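Local structure of glutathione S-transferase domain (Xanthobacter autotrophicus, 4HZ2) at residues 24-29 with 76-81; 39-44 with 93-98; 113-118 with 177-182; 186-191 with 216-221. The protein binds glutathione and, as in the glutathione S-transferase family, probably conjugates it through its thiol to electrophilic substrates. All coordinates share one frame; numbering follows the deposited sequence.

Contact 1 (24-29 with 76-81); sequences RIYGMN and VVVLDD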
loop_
_atom_site.group_PDB
_atom_site.type_symbol
_atom_site.label_atom_id
_atom_site.label_comp_id
_atom_site.label_asym_id
_atom_site.label_seq_id
_atom_site.Cartn_x
_atom_site.Cartn_y
_atom_site.Cartn_z
ATOM N N ARG B 24 19.456 -2.792 -13.520
ATOM C CA ARG B 24 19.709 -3.805 -12.480
ATOM C C ARG B 24 18.491 -3.961 -11.592
ATOM O O ARG B 24 17.833 -2.980 -11.279
ATOM C CB ARG B 24 20.906 -3.408 -11.586
ATOM C CG ARG B 24 22.273 -3.817 -12.107
ATOM C CD ARG B 24 23.414 -3.187 -11.309
ATOM N NE ARG B 24 23.772 -1.875 -11.837
ATOM C CZ ARG B 24 23.818 -0.759 -11.115
ATOM N NH1 ARG B 24 23.556 -0.792 -9.816
ATOM N NH2 ARG B 24 24.143 0.392 -11.689
ATOM N N ILE B 25 18.155 -5.188 -11.205
ATOM C CA ILE B 25 17.163 -5.389 -10.135
ATOM C C ILE B 25 17.905 -5.943 -8.916
ATOM O O ILE B 25 18.545 -7.009 -8.990
ATOM C CB ILE B 25 16.047 -6.398 -10.480
ATOM C CG1 ILE B 25 15.335 -6.050 -11.783
ATOM C CG2 ILE B 25 15.025 -6.515 -9.339
ATOM C CD1 ILE B 25 14.240 -7.056 -12.149
ATOM N N TYR B 26 17.821 -5.224 -7.802
ATOM C CA TYR B 26 18.266 -5.768 -6.512
ATOM C C TYR B 26 17.087 -6.506 -5.916
ATOM O O TYR B 26 16.035 -5.898 -5.689
ATOM C CB TYR B 26 18.711 -4.645 -5.575
ATOM C CG TYR B 26 19.964 -3.965 -6.068
ATOM C CD1 TYR B 26 19.919 -3.039 -7.118
ATOM C CD2 TYR B 26 21.192 -4.258 -5.494
ATOM C CE1 TYR B 26 21.080 -2.442 -7.582
ATOM C CE2 TYR B 26 22.351 -3.667 -5.944
ATOM C CZ TYR B 26 22.288 -2.763 -6.984
ATOM O OH TYR B 26 23.461 -2.194 -7.397
ATOM N N GLY B 27 17.262 -7.807 -5.673
ATOM C CA GLY B 27 16.166 -8.620 -5.165
ATOM C C GLY B 27 16.603 -9.893 -4.479
ATOM O O GLY B 27 17.787 -10.220 -4.437
ATOM N N MET B 28 15.624 -10.611 -3.932
ATOM C CA MET B 28 15.846 -11.872 -3.251
ATOM C C MET B 28 15.121 -12.945 -4.044
ATOM O O MET B 28 13.930 -12.822 -4.313
ATOM C CB MET B 28 15.259 -11.805 -1.833
ATOM C CG MET B 28 15.963 -10.822 -0.924
ATOM S SD MET B 28 15.051 -10.645 0.625
ATOM C CE MET B 28 15.951 -9.284 1.374
ATOM N N ASN B 29 15.839 -13.988 -4.430
ATOM C CA ASN B 29 15.262 -15.111 -5.156
ATOM C C ASN B 29 14.158 -15.738 -4.297
ATOM O O ASN B 29 14.402 -16.066 -3.134
ATOM C CB ASN B 29 16.365 -16.142 -5.415
ATOM C CG ASN B 29 15.950 -17.210 -6.407
ATOM O OD1 ASN B 29 14.902 -17.107 -7.041
ATOM N ND2 ASN B 29 16.786 -18.233 -6.565
ATOM N N VAL B 76 14.590 -3.108 -5.676
ATOM C CA VAL B 76 14.986 -1.801 -6.144
ATOM C C VAL B 76 15.420 -2.035 -7.582
ATOM O O VAL B 76 16.120 -3.001 -7.879
ATOM C CB VAL B 76 16.149 -1.218 -5.303
ATOM C CG1 VAL B 76 16.756 -0.034 -6.007
ATOM C CG2 VAL B 76 15.659 -0.817 -3.913
ATOM N N VAL B 77 14.944 -1.196 -8.483
ATOM C CA VAL B 77 15.365 -1.249 -9.878
ATOM C C VAL B 77 16.237 -0.018 -10.151
ATOM O O VAL B 77 15.819 1.108 -9.901
ATOM C CB VAL B 77 14.150 -1.262 -10.824
ATOM C CG1 VAL B 77 14.585 -1.157 -12.291
ATOM C CG2 VAL B 77 13.288 -2.506 -10.566
ATOM N N VAL B 78 17.444 -0.229 -10.670
ATOM C CA VAL B 78 18.320 0.886 -10.971
ATOM C C VAL B 78 18.488 0.990 -12.486
ATOM O O VAL B 78 18.879 0.024 -13.140
ATOM C CB VAL B 78 19.696 0.752 -10.281
ATOM C CG1 VAL B 78 20.551 1.973 -10.596
ATOM C CG2 VAL B 78 19.528 0.582 -8.772
ATOM N N LEU B 79 18.138 2.154 -13.027
ATOM C CA LEU B 79 18.136 2.407 -14.478
ATOM C C LEU B 79 19.556 2.671 -14.950
ATOM O O LEU B 79 20.441 2.948 -14.132
ATOM C CB LEU B 79 17.242 3.611 -14.805
ATOM C CG LEU B 79 15.833 3.622 -14.215
ATOM C CD1 LEU B 79 15.017 4.826 -14.688
ATOM C CD2 LEU B 79 15.136 2.316 -14.573
ATOM N N ASP B 80 19.783 2.611 -16.260
ATOM C CA ASP B 80 21.139 2.740 -16.769
ATOM C C ASP B 80 21.730 4.122 -16.461
ATOM O O ASP B 80 22.942 4.305 -16.488
ATOM C CB ASP B 80 21.204 2.436 -18.267
ATOM C CG ASP B 80 20.192 3.229 -19.067
ATOM O OD1 ASP B 80 19.490 4.080 -18.476
ATOM O OD2 ASP B 80 20.097 2.997 -20.291
ATOM N N ASP B 81 20.867 5.084 -16.148
ATOM C CA ASP B 81 21.314 6.415 -15.755
ATOM C C ASP B 81 21.522 6.593 -14.244
ATOM O O ASP B 81 21.786 7.696 -13.777
ATOM C CB ASP B 81 20.377 7.494 -16.315
ATOM C CG ASP B 81 19.078 7.628 -15.537
ATOM O OD1 ASP B 81 18.854 6.883 -14.554
ATOM O OD2 ASP B 81 18.275 8.498 -15.924
#
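R24 and Y26 pair with V78 and V76 as the hydrogen-bonded positions of an antiparallel ladder, strand 24-27 beside strand 76-78, at the middle of the four-stranded mixed sheet of the thioredoxin-like N-terminal domain. Four backbone bonds hold it. R24 N gives to V78 O at 2.9 Å and V78 N returns to R24 O at 2.8 Å; Y26 and V76 exchange the same pair, with V76 N to Y26 O the longest at 3.1 Å. Between them, the non-hydrogen-bonded pair I25 and V77 adds CA-H...O contacts, V77 CA to R24 O and I25 CA to V76 O.

Apolar packing splits between the two faces. I25 CG1 lies 4.3 Å from V77 CG2 on the face that helix 32-43 covers. On the other, Y26 and V76 meet F65 of helix 63-68, and V78 touches both long side chains, R24 and Y26. Its CG2 touches Y26 CE1 obliquely, 3.6 Å away, while CB lies over a face of the R24 guanidinium. A glycine at V78, lacking the methyl beside Y26 CE1 and the CB over the guanidinium, would probably leave a gap between these two side chains and the strand. R24 bends at chi3 (-88°), bringing NH1 to the edge of the Y26 ring, in its plane, where it makes a weak hydrogen bond to OH at 2.8 Å.

Contact 2 (39-44 with 93-98); sequences QILSLT and LHFAEG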
loop_
_atom_site.group_PDB
_atom_site.type_symbol
_atom_site.label_atom_id
_atom_site.label_comp_id
_atom_site.label_asym_id
_atom_site.label_seq_id
_atom_site.Cartn_x
_atom_site.Cartn_y
_atom_site.Cartn_z
ATOM N N GLN B 39 8.950 -9.523 -13.531
ATOM C CA GLN B 39 7.907 -9.888 -14.459
ATOM C C GLN B 39 7.459 -8.718 -15.328
ATOM O O GLN B 39 7.268 -8.886 -16.544
ATOM C CB GLN B 39 6.700 -10.444 -13.680
ATOM C CG GLN B 39 5.562 -10.950 -14.552
ATOM C CD GLN B 39 5.965 -12.181 -15.366
ATOM O OE1 GLN B 39 5.879 -13.346 -14.898
ATOM N NE2 GLN B 39 6.406 -11.938 -16.586
ATOM N N ILE B 40 7.270 -7.527 -14.741
ATOM C CA ILE B 40 6.850 -6.398 -15.585
ATOM C C ILE B 40 7.988 -5.934 -16.510
ATOM O O ILE B 40 7.733 -5.511 -17.635
ATOM C CB ILE B 40 6.304 -5.210 -14.757
ATOM C CG1 ILE B 40 5.527 -4.248 -15.640
ATOM C CG2 ILE B 40 7.411 -4.529 -13.960
ATOM C CD1 ILE B 40 4.289 -4.868 -16.266
ATOM N N LEU B 41 9.233 -6.007 -16.049
ATOM C CA LEU B 41 10.366 -5.684 -16.948
ATOM C C LEU B 41 10.428 -6.624 -18.156
ATOM O O LEU B 41 10.627 -6.200 -19.310
ATOM C CB LEU B 41 11.696 -5.689 -16.190
ATOM C CG LEU B 41 11.844 -4.541 -15.202
ATOM C CD1 LEU B 41 13.182 -4.601 -14.484
ATOM C CD2 LEU B 41 11.707 -3.213 -15.929
ATOM N N SER B 42 10.234 -7.909 -17.905
ATOM C CA SER B 42 10.274 -8.868 -18.996
ATOM C C SER B 42 9.075 -8.669 -19.935
ATOM O O SER B 42 9.245 -8.714 -21.162
ATOM C CB SER B 42 10.389 -10.318 -18.484
ATOM O OG SER B 42 9.185 -10.792 -17.902
ATOM N N LEU B 43 7.883 -8.420 -19.377
ATOM C CA LEU B 43 6.670 -8.208 -20.188
ATOM C C LEU B 43 6.788 -6.971 -21.084
ATOM O O LEU B 43 6.204 -6.907 -22.175
ATOM C CB LEU B 43 5.419 -8.080 -19.296
ATOM C CG LEU B 43 4.969 -9.403 -18.680
ATOM C CD1 LEU B 43 3.954 -9.149 -17.570
ATOM C CD2 LEU B 43 4.378 -10.295 -19.776
ATOM N N THR B 44 7.542 -5.978 -20.628
ATOM C CA THR B 44 7.619 -4.724 -21.373
ATOM C C THR B 44 8.941 -4.608 -22.145
ATOM O O THR B 44 9.276 -3.545 -22.671
ATOM C CB THR B 44 7.414 -3.501 -20.457
ATOM O OG1 THR B 44 8.413 -3.506 -19.424
ATOM C CG2 THR B 44 6.007 -3.526 -19.850
ATOM N N LEU B 93 3.661 0.168 -11.732
ATOM C CA LEU B 93 3.068 1.361 -12.339
ATOM C C LEU B 93 4.037 2.078 -13.259
ATOM O O LEU B 93 3.627 2.653 -14.252
ATOM C CB LEU B 93 2.560 2.324 -11.253
ATOM C CG LEU B 93 1.275 1.896 -10.533
ATOM C CD1 LEU B 93 1.159 2.663 -9.212
ATOM C CD2 LEU B 93 0.086 2.190 -11.450
ATOM N N HIS B 94 5.318 2.042 -12.934
ATOM C CA HIS B 94 6.263 2.854 -13.699
ATOM C C HIS B 94 6.482 2.262 -15.094
ATOM O O HIS B 94 6.461 2.983 -16.129
ATOM C CB HIS B 94 7.612 2.901 -12.956
ATOM C CG HIS B 94 8.656 3.680 -13.684
ATOM N ND1 HIS B 94 8.759 5.050 -13.574
ATOM C CD2 HIS B 94 9.620 3.290 -14.562
ATOM C CE1 HIS B 94 9.768 5.472 -14.330
ATOM N NE2 HIS B 94 10.293 4.429 -14.955
ATOM N N PHE B 95 6.757 0.957 -15.117
ATOM C CA PHE B 95 7.014 0.257 -16.384
ATOM C C PHE B 95 5.785 -0.128 -17.197
ATOM O O PHE B 95 5.890 -0.335 -18.401
ATOM C CB PHE B 95 7.923 -0.945 -16.155
ATOM C CG PHE B 95 9.299 -0.540 -15.719
ATOM C CD1 PHE B 95 9.643 -0.585 -14.372
ATOM C CD2 PHE B 95 10.218 -0.025 -16.646
ATOM C CE1 PHE B 95 10.884 -0.174 -13.939
ATOM C CE2 PHE B 95 11.481 0.392 -16.217
ATOM C CZ PHE B 95 11.821 0.290 -14.856
ATOM N N ALA B 96 4.613 -0.231 -16.558
ATOM C CA ALA B 96 3.426 -0.592 -17.307
ATOM C C ALA B 96 2.793 0.603 -18.002
ATOM O O ALA B 96 1.963 0.442 -18.901
ATOM C CB ALA B 96 2.440 -1.274 -16.403
ATOM N N GLU B 97 3.235 1.806 -17.631
ATOM C CA GLU B 97 2.684 3.034 -18.182
ATOM C C GLU B 97 2.798 3.024 -19.705
ATOM O O GLU B 97 3.881 2.761 -20.251
ATOM C CB GLU B 97 3.428 4.232 -17.573
ATOM C CG GLU B 97 2.832 5.592 -17.845
ATOM C CD GLU B 97 1.469 5.783 -17.197
ATOM O OE1 GLU B 97 0.497 5.894 -17.966
ATOM O OE2 GLU B 97 1.370 5.843 -15.928
ATOM N N GLY B 98 1.684 3.295 -20.392
ATOM C CA GLY B 98 1.637 3.325 -21.874
ATOM C C GLY B 98 1.605 1.952 -22.545
ATOM O O GLY B 98 1.773 1.840 -23.764
#
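F95 turns its ring to meet L41 of the neighbouring helix, and one methyl does the touching: L41 CD2 stands 3.4 Å from the centroid of the F95 ring and only 3° off its normal, a textbook CH-pi contact. In L41, chi2 of -180° sets CD1 anti to CA and leaves CD2 turned to the side, over the ring centre. F95 is sandwiched, because CD2 of H94 lies 3.6 Å above the opposite face. A third aromatic, H46, meets the F95 ring edge-to-face.

I40 works one step along, crossing F95 obliquely. With CG1 anti to the backbone N (chi1 -164°), its chain reaches over to the other helix, CG1 to F95 CB at 4.1 Å and CD1 to A96 CB at 4.0 Å. These residues join helices 32-43 and 88-96, which pack side by side on one face of the thioredoxin-like sheet.

T44, the first residue past its helix, packs against the backbone of F95. Its CG2 rests 3.5 Å from F95 O, and OG1 folds back to I40 O at 2.8 Å. That carbonyl oxygen also accepts from T44 N, the two donors arriving from opposite faces of its plane. Replacing T44 by an alanine would probably cost I40 O its second donor and leave H46 ND1 without its bond to this hydroxyl, besides opening a small gap beside F95 O, where CG2 now sits.

Contact 3 (113-118 with 177-182); sequences HEWLFF and TIADLA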
loop_
_atom_site.group_PDB
_atom_site.type_symbol
_atom_site.label_atom_id
_atom_site.label_comp_id
_atom_site.label_asym_id
_atom_site.label_seq_id
_atom_site.Cartn_x
_atom_site.Cartn_y
_atom_site.Cartn_z
ATOM N N HIS B 113 -5.564 0.937 -9.136
ATOM C CA HIS B 113 -4.990 1.488 -7.899
ATOM C C HIS B 113 -5.588 0.847 -6.673
ATOM O O HIS B 113 -4.860 0.537 -5.729
ATOM C CB HIS B 113 -5.177 3.010 -7.811
ATOM C CG HIS B 113 -4.444 3.759 -8.874
ATOM N ND1 HIS B 113 -4.895 4.957 -9.380
ATOM C CD2 HIS B 113 -3.242 3.520 -9.481
ATOM C CE1 HIS B 113 -4.026 5.409 -10.278
ATOM N NE2 HIS B 113 -3.029 4.550 -10.372
ATOM N N GLU B 114 -6.918 0.697 -6.665
ATOM C CA GLU B 114 -7.601 0.101 -5.499
ATOM C C GLU B 114 -7.056 -1.283 -5.175
ATOM O O GLU B 114 -6.753 -1.586 -4.017
ATOM C CB GLU B 114 -9.114 0.047 -5.718
ATOM C CG GLU B 114 -9.742 1.415 -5.801
ATOM C CD GLU B 114 -11.219 1.333 -6.121
ATOM O OE1 GLU B 114 -11.653 0.228 -6.545
ATOM O OE2 GLU B 114 -11.932 2.357 -5.979
ATOM N N TRP B 115 -6.917 -2.126 -6.193
ATOM C CA TRP B 115 -6.366 -3.457 -5.955
ATOM C C TRP B 115 -4.903 -3.392 -5.485
ATOM O O TRP B 115 -4.478 -4.228 -4.673
ATOM C CB TRP B 115 -6.485 -4.354 -7.198
ATOM C CG TRP B 115 -7.857 -4.768 -7.489
ATOM C CD1 TRP B 115 -8.589 -4.495 -8.627
ATOM C CD2 TRP B 115 -8.673 -5.649 -6.690
ATOM N NE1 TRP B 115 -9.842 -5.099 -8.540
ATOM C CE2 TRP B 115 -9.885 -5.848 -7.390
ATOM C CE3 TRP B 115 -8.487 -6.296 -5.459
ATOM C CZ2 TRP B 115 -10.935 -6.609 -6.864
ATOM C CZ3 TRP B 115 -9.538 -7.094 -4.941
ATOM C CH2 TRP B 115 -10.741 -7.240 -5.663
ATOM N N LEU B 116 -4.126 -2.433 -5.997
ATOM C CA LEU B 116 -2.726 -2.362 -5.563
ATOM C C LEU B 116 -2.623 -1.964 -4.089
ATOM O O LEU B 116 -1.733 -2.467 -3.382
ATOM C CB LEU B 116 -1.935 -1.341 -6.415
ATOM C CG LEU B 116 -1.835 -1.618 -7.916
ATOM C CD1 LEU B 116 -1.051 -0.510 -8.602
ATOM C CD2 LEU B 116 -1.152 -2.973 -8.173
ATOM N N PHE B 117 -3.480 -1.044 -3.612
ATOM C CA PHE B 117 -3.419 -0.687 -2.203
ATOM C C PHE B 117 -4.017 -1.782 -1.317
ATOM O O PHE B 117 -3.495 -2.072 -0.221
ATOM C CB PHE B 117 -4.018 0.715 -1.927
ATOM C CG PHE B 117 -3.187 1.808 -2.496
ATOM C CD1 PHE B 117 -1.948 2.113 -1.941
ATOM C CD2 PHE B 117 -3.619 2.489 -3.608
ATOM C CE1 PHE B 117 -1.129 3.117 -2.486
ATOM C CE2 PHE B 117 -2.821 3.488 -4.188
ATOM C CZ PHE B 117 -1.573 3.809 -3.614
ATOM N N PHE B 118 -5.094 -2.408 -1.802
ATOM C CA PHE B 118 -5.589 -3.617 -1.139
ATOM C C PHE B 118 -4.485 -4.650 -0.986
ATOM O O PHE B 118 -4.299 -5.249 0.094
ATOM C CB PHE B 118 -6.805 -4.207 -1.886
ATOM C CG PHE B 118 -7.150 -5.615 -1.485
ATOM C CD1 PHE B 118 -7.978 -5.864 -0.383
ATOM C CD2 PHE B 118 -6.709 -6.702 -2.255
ATOM C CE1 PHE B 118 -8.312 -7.175 -0.047
ATOM C CE2 PHE B 118 -7.042 -8.008 -1.920
ATOM C CZ PHE B 118 -7.871 -8.239 -0.822
ATOM N N THR B 177 -4.296 -6.839 -16.144
ATOM C CA THR B 177 -3.610 -5.576 -15.874
ATOM C C THR B 177 -2.580 -5.830 -14.791
ATOM O O THR B 177 -2.482 -6.959 -14.265
ATOM C CB THR B 177 -4.577 -4.466 -15.376
ATOM O OG1 THR B 177 -5.182 -4.897 -14.144
ATOM C CG2 THR B 177 -5.664 -4.120 -16.430
ATOM N N ILE B 178 -1.825 -4.793 -14.404
ATOM C CA ILE B 178 -0.900 -4.959 -13.273
ATOM C C ILE B 178 -1.626 -5.267 -11.957
ATOM O O ILE B 178 -0.990 -5.726 -11.001
ATOM C CB ILE B 178 0.022 -3.740 -13.071
ATOM C CG1 ILE B 178 -0.773 -2.457 -12.839
ATOM C CG2 ILE B 178 0.971 -3.606 -14.259
ATOM C CD1 ILE B 178 0.092 -1.294 -12.349
ATOM N N ALA B 179 -2.933 -5.008 -11.877
ATOM C CA ALA B 179 -3.642 -5.455 -10.670
ATOM C C ALA B 179 -3.569 -6.984 -10.561
ATOM O O ALA B 179 -3.277 -7.519 -9.479
ATOM C CB ALA B 179 -5.075 -4.978 -10.692
ATOM N N ASP B 180 -3.806 -7.699 -11.673
ATOM C CA ASP B 180 -3.681 -9.159 -11.633
ATOM C C ASP B 180 -2.255 -9.569 -11.273
ATOM O O ASP B 180 -2.042 -10.483 -10.483
ATOM C CB ASP B 180 -4.129 -9.829 -12.933
ATOM C CG ASP B 180 -5.514 -9.398 -13.348
ATOM O OD1 ASP B 180 -6.534 -9.918 -12.799
ATOM O OD2 ASP B 180 -5.618 -8.474 -14.173
ATOM N N LEU B 181 -1.255 -8.923 -11.885
ATOM C CA LEU B 181 0.137 -9.260 -11.572
ATOM C C LEU B 181 0.443 -9.065 -10.073
ATOM O O LEU B 181 1.044 -9.946 -9.449
ATOM C CB LEU B 181 1.123 -8.429 -12.417
ATOM C CG LEU B 181 1.073 -8.581 -13.943
ATOM C CD1 LEU B 181 2.179 -7.770 -14.641
ATOM C CD2 LEU B 181 1.172 -10.060 -14.325
ATOM N N ALA B 182 0.016 -7.925 -9.511
ATOM C CA ALA B 182 0.332 -7.609 -8.131
ATOM C C ALA B 182 -0.219 -8.663 -7.168
ATOM O O ALA B 182 0.456 -9.031 -6.211
ATOM C CB ALA B 182 -0.153 -6.219 -7.720
#
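L116 points its forked end into helix 178-187, and the two methyls divide the work. CD2 presses on A182 CB at 3.4 Å, tighter than usual carbon contact, and also sits 4.0 Å from I178 O. CD1 meets I178 CD1 at 4.0 Å, the two side chains crossing at about a right angle. I178 has CG1 between its backbone N and carbonyl carbon (chi1 58°), a less roomy rotamer that sends CD1 across to the leucine.

W115 behaves differently. Its CB touches A179 CB at 3.8 Å, then the indole swings off, leaving A179 CB oblique to the ring beside CD1. Outside the two segments, H164 meets the ring edge-to-face, and R86 of the second subunit makes a cation-pi contact. The small A179 and A182 let W115 and L116 come close, and the two helices run nearly parallel, 12° between their short axes at a closest approach of 8.9 Å.

The start of helix 178-187 is fixed by side chains of its own. T177 OG1 accepts from A179 N at 3.2 Å, and D180 OD2 accepts T177 N at 2.9 Å through its anti lone pair, while OD1 bonds W206 NE1 and L171 N. This reciprocal pair is a capping box, the feature known at the head of this core helix in the all-helical C-terminal domain of glutathione S-transferases.

Contact 4 (186-191 with 216-221); sequences YTHRAE and INLIPP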
loop_
_atom_site.group_PDB
_atom_site.type_symbol
_atom_site.label_atom_id
_atom_site.label_comp_id
_atom_site.label_asym_id
_atom_site.label_seq_id
_atom_site.Cartn_x
_atom_site.Cartn_y
_atom_site.Cartn_z
ATOM N N TYR B 186 2.091 -13.323 -4.910
ATOM C CA TYR B 186 2.062 -14.270 -3.792
ATOM C C TYR B 186 0.921 -15.273 -3.851
ATOM O O TYR B 186 1.056 -16.385 -3.339
ATOM C CB TYR B 186 2.046 -13.526 -2.448
ATOM C CG TYR B 186 3.375 -12.861 -2.178
ATOM C CD1 TYR B 186 4.467 -13.596 -1.712
ATOM C CD2 TYR B 186 3.540 -11.506 -2.404
ATOM C CE1 TYR B 186 5.685 -12.988 -1.439
ATOM C CE2 TYR B 186 4.754 -10.892 -2.151
ATOM C CZ TYR B 186 5.819 -11.643 -1.679
ATOM O OH TYR B 186 7.029 -11.029 -1.430
ATOM N N THR B 187 -0.201 -14.896 -4.469
ATOM C CA THR B 187 -1.364 -15.801 -4.446
ATOM C C THR B 187 -1.036 -17.094 -5.170
ATOM O O THR B 187 -1.509 -18.176 -4.757
ATOM C CB THR B 187 -2.645 -15.151 -5.017
ATOM O OG1 THR B 187 -2.899 -13.922 -4.322
ATOM C CG2 THR B 187 -3.863 -16.062 -4.807
ATOM N N HIS B 188 -0.247 -17.028 -6.244
ATOM C CA HIS B 188 0.052 -18.275 -6.991
ATOM C C HIS B 188 0.850 -19.274 -6.161
ATOM O O HIS B 188 0.852 -20.464 -6.455
ATOM C CB HIS B 188 0.672 -18.038 -8.385
ATOM C CG HIS B 188 2.160 -17.819 -8.408
ATOM N ND1 HIS B 188 2.749 -16.626 -8.018
ATOM C CD2 HIS B 188 3.169 -18.604 -8.875
ATOM C CE1 HIS B 188 4.060 -16.698 -8.228
ATOM N NE2 HIS B 188 4.342 -17.891 -8.736
ATOM N N ARG B 189 1.486 -18.785 -5.094
ATOM C CA ARG B 189 2.268 -19.640 -4.221
ATOM C C ARG B 189 1.588 -19.755 -2.843
ATOM O O ARG B 189 2.239 -20.030 -1.837
ATOM C CB ARG B 189 3.702 -19.098 -4.087
ATOM C CG ARG B 189 4.459 -18.977 -5.422
ATOM C CD ARG B 189 4.496 -20.262 -6.232
ATOM N NE ARG B 189 5.049 -21.340 -5.425
ATOM C CZ ARG B 189 4.552 -22.576 -5.332
ATOM N NH1 ARG B 189 3.504 -22.956 -6.054
ATOM N NH2 ARG B 189 5.132 -23.461 -4.527
ATOM N N ALA B 190 0.277 -19.567 -2.794
ATOM C CA ALA B 190 -0.435 -19.514 -1.514
ATOM C C ALA B 190 -0.319 -20.829 -0.728
ATOM O O ALA B 190 -0.434 -20.834 0.509
ATOM C CB ALA B 190 -1.895 -19.158 -1.758
ATOM N N GLU B 191 -0.108 -21.949 -1.425
ATOM C CA GLU B 191 0.071 -23.228 -0.733
ATOM C C GLU B 191 1.230 -23.165 0.272
ATOM O O GLU B 191 1.212 -23.835 1.308
ATOM C CB GLU B 191 0.271 -24.373 -1.734
ATOM C CG GLU B 191 1.626 -24.325 -2.442
ATOM C CD GLU B 191 1.737 -25.290 -3.608
ATOM O OE1 GLU B 191 1.973 -24.820 -4.745
ATOM O OE2 GLU B 191 1.591 -26.514 -3.391
ATOM N N ILE B 216 4.233 -14.960 -18.828
ATOM C CA ILE B 216 4.158 -15.095 -17.377
ATOM C C ILE B 216 4.922 -16.338 -16.920
ATOM O O ILE B 216 4.738 -17.438 -17.469
ATOM C CB ILE B 216 2.679 -15.177 -16.878
ATOM C CG1 ILE B 216 1.912 -13.918 -17.285
ATOM C CG2 ILE B 216 2.614 -15.392 -15.379
ATOM C CD1 ILE B 216 2.396 -12.643 -16.642
ATOM N N ASN B 217 5.780 -16.142 -15.917
ATOM C CA ASN B 217 6.570 -17.202 -15.315
ATOM C C ASN B 217 6.236 -17.351 -13.835
ATOM O O ASN B 217 5.975 -16.367 -13.152
ATOM C CB ASN B 217 8.054 -16.854 -15.444
ATOM C CG ASN B 217 8.380 -16.279 -16.807
ATOM O OD1 ASN B 217 8.302 -17.010 -17.810
ATOM N ND2 ASN B 217 8.732 -14.966 -16.870
ATOM N N LEU B 218 6.265 -18.585 -13.350
ATOM C CA LEU B 218 5.987 -18.877 -11.954
ATOM C C LEU B 218 7.239 -18.831 -11.096
ATOM O O LEU B 218 8.359 -19.049 -11.595
ATOM C CB LEU B 218 5.354 -20.262 -11.831
ATOM C CG LEU B 218 4.206 -20.584 -12.794
ATOM C CD1 LEU B 218 3.673 -22.002 -12.590
ATOM C CD2 LEU B 218 3.077 -19.563 -12.602
ATOM N N ILE B 219 7.059 -18.529 -9.812
ATOM C CA ILE B 219 8.133 -18.730 -8.843
ATOM C C ILE B 219 8.198 -20.231 -8.533
ATOM O O ILE B 219 7.196 -20.842 -8.100
ATOM C CB ILE B 219 7.900 -17.914 -7.535
ATOM C CG1 ILE B 219 7.719 -16.426 -7.854
ATOM C CG2 ILE B 219 9.056 -18.142 -6.546
ATOM C CD1 ILE B 219 7.316 -15.586 -6.638
ATOM N N PRO B 220 9.374 -20.850 -8.747
ATOM C CA PRO B 220 9.465 -22.282 -8.385
ATOM C C PRO B 220 9.258 -22.476 -6.870
ATOM O O PRO B 220 9.417 -21.519 -6.090
ATOM C CB PRO B 220 10.890 -22.665 -8.813
ATOM C CG PRO B 220 11.323 -21.581 -9.796
ATOM C CD PRO B 220 10.646 -20.329 -9.283
ATOM N N PRO B 221 8.930 -23.712 -6.445
ATOM C CA PRO B 221 8.743 -23.951 -5.011
ATOM C C PRO B 221 9.979 -23.551 -4.202
ATOM O O PRO B 221 11.115 -23.855 -4.598
ATOM C CB PRO B 221 8.507 -25.475 -4.939
ATOM C CG PRO B 221 7.986 -25.837 -6.292
ATOM C CD PRO B 221 8.728 -24.937 -7.241
HETATM O O HOH W 1 7.587 -20.455 -4.325
#
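H188 and I219 make the tight side. I219 N gives a nearly straight bond (166°) to H188 NE2 at 3.0 Å, lying close to the imidazole plane. The other ring nitrogen, ND1, bonds F184 O, so both nitrogens are held and the ring cannot easily turn. I219 CG1 sits 3.7 Å from H188 CE1, L218 CD2 meets H188 CD2, and R189 CG lies over one ring face, 3.5 Å above its centre.

The other side is looser and wetter. R189, bent at chi2 and chi3, brings CD within 3.3 Å of I219 O, but NE reaches P220 O only through a water, 2.9 Å from NE. Its NH1 forms a salt bridge with the exposed E191, and NH2 pairs with E192 while brushing the solvent-facing ring of P221.

The contact thus ties the type I turn T187-A190, leading on from helix 178-187, to the loop between helices 201-211 and 222-225, with R131 of helix 107-137 and W35 of helix 32-43 against I219.

In the fold
Contacts 1 and 2 belong to the N-terminal domain and are pressed together: I25 CD1 meets L41 CD1 at 3.6 Å, and V77 CG1 reaches the F95 ring. Contact 3 lies within the helical domain, and contact 2 packs on it, A96 CB being 3.5 Å from I178 CG2. Contact 4 shares helix 178-187 with contact 3, and Q39 OE1 probably accepts a hydrogen bond from N217 N (3.0 Å), linking contact 2 to contact 4 across the domain boundary. Glutathione is touched from both domains, by M28 of 24-29 and Y186 of 186-191; the side chain of A182 in contact 3 stays about 9 Å from it, that of I40 in contact 2 about 12 Å.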